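Local coordinates for protein homoserine O-acetyltransferase (Bacillus anthracis str. 'Ames Ancestor', PDB 3I1I) that probably transfers an acetyl group from acetyl-CoA to the hydroxyl of L-homoserine, an early step on the way to methionine, at residues I112-K115 against E119-M122; L139-G144 against P169-R174; K218-A223 against N278-T283; V310-C315 against Y327-L332. All blocks are in the same frame, centred on the assembly; numbering follows the deposited sequence. Where two conformers were deposited one is given.

Contact 1: residues I112-K115 against E119-M122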
# COMPACT_ATOMS: atom_id res chain seq x y z
N ILE A 112 11.51 -13.93 -23.93
CA ILE A 112 12.62 -14.88 -23.88
C ILE A 112 13.92 -14.14 -24.17
O ILE A 112 14.02 -13.43 -25.15
CB ILE A 112 12.47 -16.01 -24.94
CG1 ILE A 112 11.12 -16.73 -24.80
CG2 ILE A 112 13.65 -16.98 -24.85
CD1 ILE A 112 10.86 -17.41 -23.46
N ASN A 113 14.92 -14.32 -23.33
CA ASN A 113 16.25 -13.82 -23.64
C ASN A 113 16.88 -14.74 -24.70
O ASN A 113 16.99 -15.94 -24.48
CB ASN A 113 17.07 -13.80 -22.38
CG ASN A 113 18.45 -13.29 -22.59
OD1 ASN A 113 18.90 -13.07 -23.72
ND2 ASN A 113 19.15 -13.10 -21.49
N PRO A 114 17.26 -14.20 -25.87
CA PRO A 114 17.72 -15.10 -26.94
C PRO A 114 19.07 -15.73 -26.64
O PRO A 114 19.37 -16.81 -27.13
CB PRO A 114 17.81 -14.22 -28.18
CG PRO A 114 17.38 -12.83 -27.77
CD PRO A 114 17.18 -12.78 -26.29
N LYS A 115 19.88 -15.06 -25.84
CA LYS A 115 21.16 -15.59 -25.42
C LYS A 115 21.03 -16.81 -24.51
O LYS A 115 21.96 -17.59 -24.43
CB LYS A 115 21.98 -14.52 -24.70
CG LYS A 115 22.58 -13.47 -25.63
CD LYS A 115 23.45 -12.49 -24.83
CE LYS A 115 24.05 -11.38 -25.73
NZ LYS A 115 24.59 -10.21 -24.93
N GLU A 119 13.22 -16.72 -19.86
CA GLU A 119 12.63 -15.40 -19.66
C GLU A 119 13.64 -14.50 -18.99
O GLU A 119 14.43 -14.96 -18.19
CB GLU A 119 11.37 -15.49 -18.82
CG GLU A 119 10.22 -15.98 -19.64
CD GLU A 119 8.98 -16.26 -18.82
OE1 GLU A 119 8.99 -16.08 -17.56
OE2 GLU A 119 7.97 -16.67 -19.46
N TYR A 120 13.62 -13.22 -19.36
CA TYR A 120 14.46 -12.22 -18.72
C TYR A 120 14.19 -12.13 -17.21
O TYR A 120 15.12 -12.01 -16.41
CB TYR A 120 14.20 -10.84 -19.33
CG TYR A 120 14.87 -10.60 -20.67
CD1 TYR A 120 16.22 -10.30 -20.73
CD2 TYR A 120 14.16 -10.64 -21.85
CE1 TYR A 120 16.84 -10.07 -21.93
CE2 TYR A 120 14.78 -10.42 -23.06
CZ TYR A 120 16.13 -10.13 -23.08
OH TYR A 120 16.78 -9.87 -24.26
N ALA A 121 12.91 -12.18 -16.84
CA ALA A 121 12.52 -11.98 -15.46
C ALA A 121 13.18 -10.70 -14.92
O ALA A 121 13.24 -9.70 -15.64
CB ALA A 121 12.85 -13.23 -14.63
N MSE A 122 13.70 -10.73 -13.70
CA MSE A 122 14.36 -9.55 -13.10
C MSE A 122 15.71 -9.22 -13.72
O MSE A 122 16.31 -8.17 -13.37
CB MSE A 122 14.48 -9.69 -11.58
CG MSE A 122 13.14 -9.83 -10.87
SE MSE A 122 11.79 -8.48 -11.40
CE MSE A 122 12.80 -6.88 -10.93
O HOH W 1 19.39 -10.67 -24.30
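Ile112 and Glu119 face each other through a single isolated beta bridge, their CA atoms about 4.3 Å apart, and beyond it the chains part, so that Asn113 CA and Tyr120 CA are already 5.5 Å from one another. The two short runs form the base of an excursion in the loop between strand 87-91 and helix 129-142. Its main side-chain event is a stack: the amide of Asn113 lies nearly flat on the ring of Tyr120, the two planes 8° apart. Asn113 CB sits over the middle of the ring, a CH-pi contact of 3.8 Å to the ring centroid, and Asn113 CG comes 3.7 Å from Tyr120 CE1. With CG anti to the backbone N (chi1 -179°), the amide of Asn113 is carried across the ring towards the CE1 side. There OD1 accepts two hydrogen bonds. One comes from Lys115 N at 3.1 Å, closing an Asx turn in which the donor stands above the carbonyl plane, and the other from a water that also donates to Tyr120 OH at 2.7 Å. Pro114 CD comes up to the same hydroxyl oxygen, its ring slanting across the tyrosine. At the other end, Ile112 CD1 reaches Glu119 CG at 4.1 Å, while the carboxylate of Glu119 pairs with Lys110. Tyr120 is itself buried, resting on Ile25 of strand 24-34 and meeting Phe124 edge to face. An amide oxygen hydrogen-bonded to both backbone and water probably helps keep the Asn113 amide parallel to the ring at a turn near the surface.

Contact 2: residues L139-G144 against P169-R174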
# COMPACT_ATOMS: atom_id res chain seq x y z
N LEU A 139 10.74 3.92 -35.30
CA LEU A 139 9.61 3.51 -36.12
C LEU A 139 9.14 4.66 -37.01
O LEU A 139 8.97 4.48 -38.18
CB LEU A 139 8.44 2.97 -35.27
CG LEU A 139 7.07 2.83 -35.97
CD1 LEU A 139 7.26 2.04 -37.26
CD2 LEU A 139 6.02 2.16 -35.07
N ILE A 140 8.94 5.84 -36.44
CA ILE A 140 8.49 7.01 -37.22
C ILE A 140 9.47 7.30 -38.39
O ILE A 140 9.06 7.47 -39.53
CB ILE A 140 8.34 8.25 -36.31
CG1 ILE A 140 7.22 8.02 -35.25
CG2 ILE A 140 8.02 9.49 -37.11
CD1 ILE A 140 5.83 7.86 -35.87
N LYS A 141 10.77 7.31 -38.08
CA LYS A 141 11.77 7.57 -39.09
C LYS A 141 11.74 6.49 -40.17
O LYS A 141 11.69 6.80 -41.36
CB LYS A 141 13.18 7.75 -38.50
CG LYS A 141 13.33 9.08 -37.70
CD LYS A 141 14.82 9.42 -37.27
CE LYS A 141 15.34 8.61 -36.01
NZ LYS A 141 16.50 9.26 -35.19
N ASP A 142 11.67 5.24 -39.74
CA ASP A 142 11.66 4.14 -40.67
C ASP A 142 10.43 4.12 -41.54
O ASP A 142 10.47 3.53 -42.62
CB ASP A 142 11.82 2.80 -39.97
CG ASP A 142 13.23 2.57 -39.47
OD1 ASP A 142 14.13 3.38 -39.78
OD2 ASP A 142 13.46 1.58 -38.76
N MSE A 143 9.35 4.75 -41.09
CA MSE A 143 8.15 4.90 -41.91
C MSE A 143 8.28 6.09 -42.86
O MSE A 143 7.39 6.34 -43.65
CB MSE A 143 6.92 5.07 -41.03
CG MSE A 143 6.48 3.82 -40.34
SE MSE A 143 4.95 4.17 -39.14
CE MSE A 143 3.58 4.54 -40.48
N GLY A 144 9.38 6.82 -42.79
CA GLY A 144 9.66 7.90 -43.72
C GLY A 144 9.03 9.22 -43.31
O GLY A 144 8.75 10.05 -44.17
N PRO A 169 13.28 17.92 -30.53
CA PRO A 169 12.65 19.19 -30.78
C PRO A 169 12.56 19.59 -32.26
O PRO A 169 11.72 20.40 -32.57
CB PRO A 169 13.58 20.16 -30.05
CG PRO A 169 14.88 19.51 -30.10
CD PRO A 169 14.61 18.08 -29.90
N HIS A 170 13.37 19.07 -33.16
CA HIS A 170 13.17 19.46 -34.56
C HIS A 170 12.00 18.68 -35.19
O HIS A 170 11.65 18.95 -36.32
CB HIS A 170 14.44 19.27 -35.41
CG HIS A 170 15.67 19.84 -34.78
ND1 HIS A 170 15.67 21.02 -34.05
CD2 HIS A 170 16.95 19.38 -34.76
CE1 HIS A 170 16.88 21.25 -33.58
NE2 HIS A 170 17.69 20.28 -34.01
N MSE A 171 11.42 17.72 -34.47
CA MSE A 171 10.43 16.83 -35.03
C MSE A 171 9.04 17.05 -34.52
O MSE A 171 8.13 16.51 -35.10
CB MSE A 171 10.79 15.38 -34.74
CG MSE A 171 12.00 14.85 -35.50
SE MSE A 171 12.35 12.99 -35.10
CE MSE A 171 10.87 12.22 -36.15
N VAL A 172 8.84 17.82 -33.46
CA VAL A 172 7.54 17.92 -32.83
C VAL A 172 6.93 19.32 -32.97
O VAL A 172 7.42 20.29 -32.42
CB VAL A 172 7.63 17.55 -31.33
CG1 VAL A 172 6.27 17.66 -30.64
CG2 VAL A 172 8.24 16.14 -31.14
N GLU A 173 5.83 19.42 -33.69
CA GLU A 173 5.19 20.72 -33.86
C GLU A 173 4.37 21.13 -32.66
O GLU A 173 4.30 22.33 -32.31
CB GLU A 173 4.31 20.71 -35.10
CG GLU A 173 5.13 20.49 -36.35
CD GLU A 173 4.33 20.56 -37.63
OE1 GLU A 173 3.15 20.99 -37.63
OE2 GLU A 173 4.91 20.18 -38.66
N ARG A 174 3.74 20.13 -32.04
CA ARG A 174 2.77 20.34 -30.99
C ARG A 174 2.84 19.21 -30.02
O ARG A 174 2.93 18.06 -30.42
CB ARG A 174 1.38 20.37 -31.57
CG ARG A 174 1.14 21.48 -32.55
CD ARG A 174 -0.26 21.40 -33.18
NE ARG A 174 -0.37 22.31 -34.29
CZ ARG A 174 0.23 22.15 -35.47
NH1 ARG A 174 0.98 21.07 -35.74
NH2 ARG A 174 0.08 23.07 -36.41
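Ile140 and Met171 bring together two parts of the alpha/beta-hydrolase fold: the C-terminal end of helix 129-142 and the loop that leads from helix 156-167 into strand 174-178. The contact across them is apolar and slight, burying 98 Å² in all. It rests on the methyl end of Met171, a selenomethionine, whose CE comes 4.1 Å from Ile140 CG2 and 4.3 Å from Lys141 CG. The Met171 chain runs out from the loop and bends at its last torsion (chi3 75°), which turns the methyl towards the helix; Ile140 and Met171 then slide past each other in opposite senses. The end of the Ile140 side chain leads away from Met171, and Ile140 also packs on Ile89 of strand 87-91.

Backbone hydrogen bonds shape the helix end. Met143 N bonds to Leu139 O, and Gly144 N to Lys141 O at 2.7 Å; Gly144, with positive phi, closes a Schellman motif. At the same helix end Gln336 of a neighbouring subunit donates to Asp142 O.

Charged groups gather on the loop side. The guanidinium of Arg174 is held by the backbone carbonyls of His149 and Arg371, and these bonds tie the start of strand 174-178 to its surroundings. Its salt bridge to the preceding residue joins Arg174 NH1 to Glu173 OE1 at 2.9 Å, on the anti side of the carboxylate and 19° out of its plane.

Contact 3: residues K218-A223 against N278-T283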
# COMPACT_ATOMS: atom_id res chain seq x y z
N LYS A 218 -2.03 -11.80 -4.62
CA LYS A 218 -2.24 -10.94 -3.45
C LYS A 218 -1.44 -9.67 -3.56
O LYS A 218 -1.97 -8.57 -3.44
CB LYS A 218 -1.90 -11.64 -2.14
CG LYS A 218 -2.81 -12.79 -1.84
CD LYS A 218 -2.39 -13.51 -0.53
CE LYS A 218 -3.18 -14.79 -0.29
NZ LYS A 218 -2.84 -15.37 1.06
N GLY A 219 -0.15 -9.81 -3.82
CA GLY A 219 0.68 -8.63 -4.03
C GLY A 219 0.19 -7.76 -5.17
O GLY A 219 0.18 -6.53 -5.05
N LEU A 220 -0.23 -8.38 -6.26
CA LEU A 220 -0.61 -7.62 -7.45
C LEU A 220 -1.92 -6.87 -7.21
O LEU A 220 -2.05 -5.70 -7.60
CB LEU A 220 -0.72 -8.56 -8.64
CG LEU A 220 -0.72 -8.07 -10.07
CD1 LEU A 220 0.41 -7.02 -10.37
CD2 LEU A 220 -0.62 -9.32 -10.99
N GLN A 221 -2.88 -7.53 -6.57
CA GLN A 221 -4.13 -6.88 -6.26
C GLN A 221 -3.93 -5.67 -5.35
O GLN A 221 -4.56 -4.64 -5.50
CB GLN A 221 -5.15 -7.84 -5.61
CG GLN A 221 -6.43 -7.10 -5.09
CD GLN A 221 -7.62 -8.01 -4.87
OE1 GLN A 221 -7.47 -9.19 -4.55
NE2 GLN A 221 -8.84 -7.46 -5.03
N LEU A 222 -3.04 -5.81 -4.39
CA LEU A 222 -2.70 -4.70 -3.49
C LEU A 222 -2.07 -3.55 -4.29
O LEU A 222 -2.48 -2.40 -4.17
CB LEU A 222 -1.79 -5.24 -2.39
CG LEU A 222 -1.47 -4.38 -1.18
CD1 LEU A 222 -2.68 -3.59 -0.67
CD2 LEU A 222 -0.90 -5.33 -0.10
N ALA A 223 -1.12 -3.87 -5.16
CA ALA A 223 -0.54 -2.88 -6.07
C ALA A 223 -1.62 -2.17 -6.88
O ALA A 223 -1.61 -0.97 -7.00
CB ALA A 223 0.56 -3.51 -7.00
N ASN A 278 5.70 -8.87 -12.75
CA ASN A 278 7.02 -8.30 -13.04
C ASN A 278 6.89 -7.09 -13.99
O ASN A 278 7.57 -6.06 -13.79
CB ASN A 278 7.96 -9.34 -13.65
CG ASN A 278 8.39 -10.42 -12.64
OD1 ASN A 278 8.28 -10.25 -11.43
ND2 ASN A 278 8.91 -11.51 -13.15
N SER A 279 6.01 -7.22 -14.98
CA SER A 279 5.77 -6.17 -15.92
C SER A 279 5.24 -4.92 -15.18
O SER A 279 5.66 -3.78 -15.44
CB SER A 279 4.77 -6.62 -16.99
OG SER A 279 5.38 -7.53 -17.89
N TRP A 280 4.31 -5.17 -14.27
CA TRP A 280 3.75 -4.11 -13.46
C TRP A 280 4.85 -3.41 -12.69
O TRP A 280 4.89 -2.20 -12.67
CB TRP A 280 2.70 -4.68 -12.49
CG TRP A 280 1.95 -3.60 -11.79
CD1 TRP A 280 2.40 -2.80 -10.76
CD2 TRP A 280 0.64 -3.17 -12.10
NE1 TRP A 280 1.42 -1.90 -10.41
CE2 TRP A 280 0.33 -2.11 -11.22
CE3 TRP A 280 -0.31 -3.59 -13.03
CZ2 TRP A 280 -0.89 -1.45 -11.24
CZ3 TRP A 280 -1.54 -2.92 -13.08
CH2 TRP A 280 -1.82 -1.87 -12.17
N MSE A 281 5.76 -4.16 -12.08
CA MSE A 281 6.86 -3.55 -11.33
C MSE A 281 7.71 -2.63 -12.23
O MSE A 281 8.02 -1.50 -11.82
CB MSE A 281 7.83 -4.57 -10.71
CG MSE A 281 7.29 -5.51 -9.66
SE MSE A 281 8.81 -6.62 -8.97
CE MSE A 281 10.25 -5.52 -9.41
N TYR A 282 8.14 -3.13 -13.40
CA TYR A 282 9.03 -2.35 -14.29
C TYR A 282 8.38 -1.06 -14.75
O TYR A 282 9.03 -0.00 -14.78
CB TYR A 282 9.48 -3.16 -15.50
CG TYR A 282 10.69 -3.99 -15.23
CD1 TYR A 282 10.58 -5.23 -14.66
CD2 TYR A 282 11.97 -3.53 -15.55
CE1 TYR A 282 11.70 -5.99 -14.39
CE2 TYR A 282 13.09 -4.31 -15.29
CZ TYR A 282 12.94 -5.54 -14.71
OH TYR A 282 14.00 -6.35 -14.42
N THR A 283 7.08 -1.15 -15.04
CA THR A 283 6.30 0.02 -15.48
C THR A 283 6.14 0.98 -14.30
O THR A 283 6.34 2.17 -14.48
CB THR A 283 4.94 -0.42 -16.05
OG1 THR A 283 5.17 -1.34 -17.09
CG2 THR A 283 4.14 0.78 -16.61
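Helices 217-228 and 277-289 belong to the helical part inserted into the alpha/beta-hydrolase fold, between strands 174-178 and 309-313, and they pack here through one large aromatic residue. Trp280 points towards the first helix and meets two of its residues, Leu220 and Ala223, which stand three positions apart and so lie on much the same side of that helix. The nearest pair of CA atoms, Leu220 and Trp280, is 8.2 Å apart. Leu220 CD1 comes in at the root of the indole, 3.9 Å from Trp280 CB and 4.0 Å from Trp280 CG, the two side chains passing at a slant. Farther out along the indole, Ala223 CB lies 3.9 Å from Trp280 NE1 and 4.2 Å from Trp280 CD1; both methyls approach the ring obliquely. Trp280 carries CG anti to its amide nitrogen (chi1 -171°), and this brings the NE1 side of the indole up to Ala223 CB; Asn224 and Met227 also touch the tryptophan.

All three touching residues are buried. Ile200 of helix 186-202 packs on Trp280 as well, and Phe51 meets the indole with planes about 60° apart, so that several parts of the chain converge on this ring. A neighbouring subunit lies close by, its Val254 packing on Met281 and Tyr282.

Within the second helix, Ser279 O accepts two bonds: Thr283 N is the routine helical donor, while Thr283 OG1 donates from the opposite face of the carbonyl plane at 3.0 Å, with a C=O...O angle of 144°.

Contact 4: residues V310-C315 against Y327-L332; sequences VLMIPC and YKMVDL
Met312 and Met329, both selenomethionines, meet at about a right angle, and each puts its methyl against the other's selenium: Met312 SE lies 3.9 Å from Met329 CE, and Met312 CE lies 4.0 Å from Met329 SE. Their shapes differ sharply. Met312 is folded on itself, bent at chi2 (-58°) and chi3 (-78°), so its selenium and methyl stay close to the strand; Met329 is extended beyond CG and spans the gap from the helix. The end of that long chain also reaches Val310, crossing it at about a right angle with Met329 CE 4.2 Å from Val310 CG1. Val310 and Met312, two residues apart on the strand, both point towards the helix, while Leu311 between them points away. All four residues in touch across the contact, Val330 being the fourth, are buried.

This is the strand-to-helix packing of a beta-alpha-beta crossover, made of strand 309-313, helix 324-335 and strand 340-342, near one edge of the central sheet of the alpha/beta-hydrolase fold. Helix and strand run nearly antiparallel, at 166°, and the axes of the segments 310-313 and 327-332 approach to 9.6 Å. Strand 174-178, the neighbour on the other side, adds Met175, which touches both Val310 and Met329.

Val330, next to Met329 on the helix, serves a different part of Met312. There the side chains slide past each other in opposite directions, and Val330 CG2 rests 3.8 Å from Met312 CG, the methylene that carries the selenium. Val330 also packs on Val342 of the adjoining strand 340-342.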
# COMPACT_ATOMS: atom_id res chain seq x y z
N VAL A 310 2.98 24.02 -26.85
CA VAL A 310 2.67 23.07 -25.77
C VAL A 310 1.31 23.36 -25.12
O VAL A 310 1.02 24.51 -24.78
CB VAL A 310 3.78 23.08 -24.66
CG1 VAL A 310 3.29 22.40 -23.35
CG2 VAL A 310 5.07 22.42 -25.20
N LEU A 311 0.49 22.30 -24.97
CA LEU A 311 -0.81 22.36 -24.28
C LEU A 311 -0.86 21.30 -23.17
O LEU A 311 -0.73 20.11 -23.43
CB LEU A 311 -1.97 22.11 -25.27
CG LEU A 311 -3.42 22.13 -24.66
CD1 LEU A 311 -3.77 23.50 -23.94
CD2 LEU A 311 -4.47 21.80 -25.69
N MSE A 312 -1.00 21.75 -21.92
CA MSE A 312 -1.15 20.84 -20.77
C MSE A 312 -2.63 20.87 -20.30
O MSE A 312 -3.23 21.96 -20.12
CB MSE A 312 -0.21 21.25 -19.62
CG MSE A 312 1.31 21.30 -19.90
SE MSE A 312 1.97 19.57 -20.49
CE MSE A 312 2.00 18.77 -18.70
N ILE A 313 -3.20 19.68 -20.12
CA ILE A 313 -4.60 19.51 -19.73
C ILE A 313 -4.66 18.68 -18.45
O ILE A 313 -4.81 17.46 -18.50
CB ILE A 313 -5.41 18.84 -20.83
CG1 ILE A 313 -5.26 19.61 -22.15
CG2 ILE A 313 -6.91 18.75 -20.46
CD1 ILE A 313 -5.97 18.86 -23.37
N PRO A 314 -4.48 19.33 -17.30
CA PRO A 314 -4.63 18.65 -16.02
C PRO A 314 -6.09 18.69 -15.53
O PRO A 314 -6.91 19.48 -16.00
CB PRO A 314 -3.76 19.48 -15.10
CG PRO A 314 -3.93 20.83 -15.58
CD PRO A 314 -4.02 20.71 -17.09
N CYS A 315 -6.37 17.85 -14.55
CA CYS A 315 -7.60 17.86 -13.87
C CYS A 315 -7.35 18.31 -12.45
O CYS A 315 -6.55 17.70 -11.72
CB CYS A 315 -8.22 16.45 -13.82
SG CYS A 315 -9.88 16.53 -13.04
N TYR A 327 1.24 24.25 -14.22
CA TYR A 327 1.34 25.72 -14.25
C TYR A 327 2.77 26.17 -14.16
O TYR A 327 3.20 27.08 -14.88
CB TYR A 327 0.52 26.35 -13.13
CG TYR A 327 -0.96 26.27 -13.38
CD1 TYR A 327 -1.60 27.17 -14.23
CD2 TYR A 327 -1.72 25.25 -12.82
CE1 TYR A 327 -2.97 27.07 -14.51
CE2 TYR A 327 -3.09 25.14 -13.07
CZ TYR A 327 -3.70 26.06 -13.90
OH TYR A 327 -5.06 25.93 -14.11
N LYS A 328 3.55 25.51 -13.31
CA LYS A 328 4.96 25.88 -13.18
C LYS A 328 5.68 25.72 -14.53
O LYS A 328 6.33 26.64 -15.01
CB LYS A 328 5.63 25.03 -12.10
CG LYS A 328 7.09 25.32 -11.87
CD LYS A 328 7.30 26.63 -11.08
CE LYS A 328 7.83 27.78 -11.94
NZ LYS A 328 9.05 28.34 -11.27
N MSE A 329 5.52 24.55 -15.14
CA MSE A 329 6.16 24.22 -16.41
C MSE A 329 5.79 25.19 -17.52
O MSE A 329 6.65 25.65 -18.28
CB MSE A 329 5.78 22.79 -16.80
CG MSE A 329 5.91 22.47 -18.27
SE MSE A 329 5.61 20.58 -18.57
CE MSE A 329 5.73 20.51 -20.53
N VAL A 330 4.50 25.49 -17.61
CA VAL A 330 4.01 26.39 -18.63
C VAL A 330 4.56 27.80 -18.41
O VAL A 330 4.95 28.52 -19.37
CB VAL A 330 2.46 26.30 -18.71
CG1 VAL A 330 1.80 27.56 -19.34
CG2 VAL A 330 2.08 24.95 -19.45
N ASP A 331 4.67 28.18 -17.15
CA ASP A 331 5.24 29.46 -16.84
C ASP A 331 6.69 29.54 -17.31
O ASP A 331 7.10 30.55 -17.95
CB ASP A 331 5.11 29.79 -15.37
CG ASP A 331 5.47 31.23 -15.08
OD1 ASP A 331 4.89 32.16 -15.67
OD2 ASP A 331 6.38 31.46 -14.27
N LEU A 332 7.47 28.48 -17.03
CA LEU A 332 8.87 28.47 -17.47
C LEU A 332 8.96 28.56 -18.99
O LEU A 332 9.73 29.35 -19.52
CB LEU A 332 9.61 27.23 -16.96
CG LEU A 332 9.79 27.17 -15.44
CD1 LEU A 332 10.31 25.77 -15.00
CD2 LEU A 332 10.67 28.32 -14.91

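Overall arrangement
Followed from the N terminus, the four contacts come strictly in series, none nested in or crossing another. Contact 1 closes a short excursion of the loop ahead of helix 129-142; contact 2 spans from the end of that helix, past strand 150-154 and helix 156-167, to the entry of strand 174-178. Contact 3 makes a longer closure between two helices of the inserted region, and contact 4 closes the connection from strand 309-313 into its crossover helix. Contacts 1 and 3 touch through Met122, which packs on Met281. Contacts 2 and 4 come within about 6 Å at their nearest atoms, whereas contact 3 lies across the chain's centre from both.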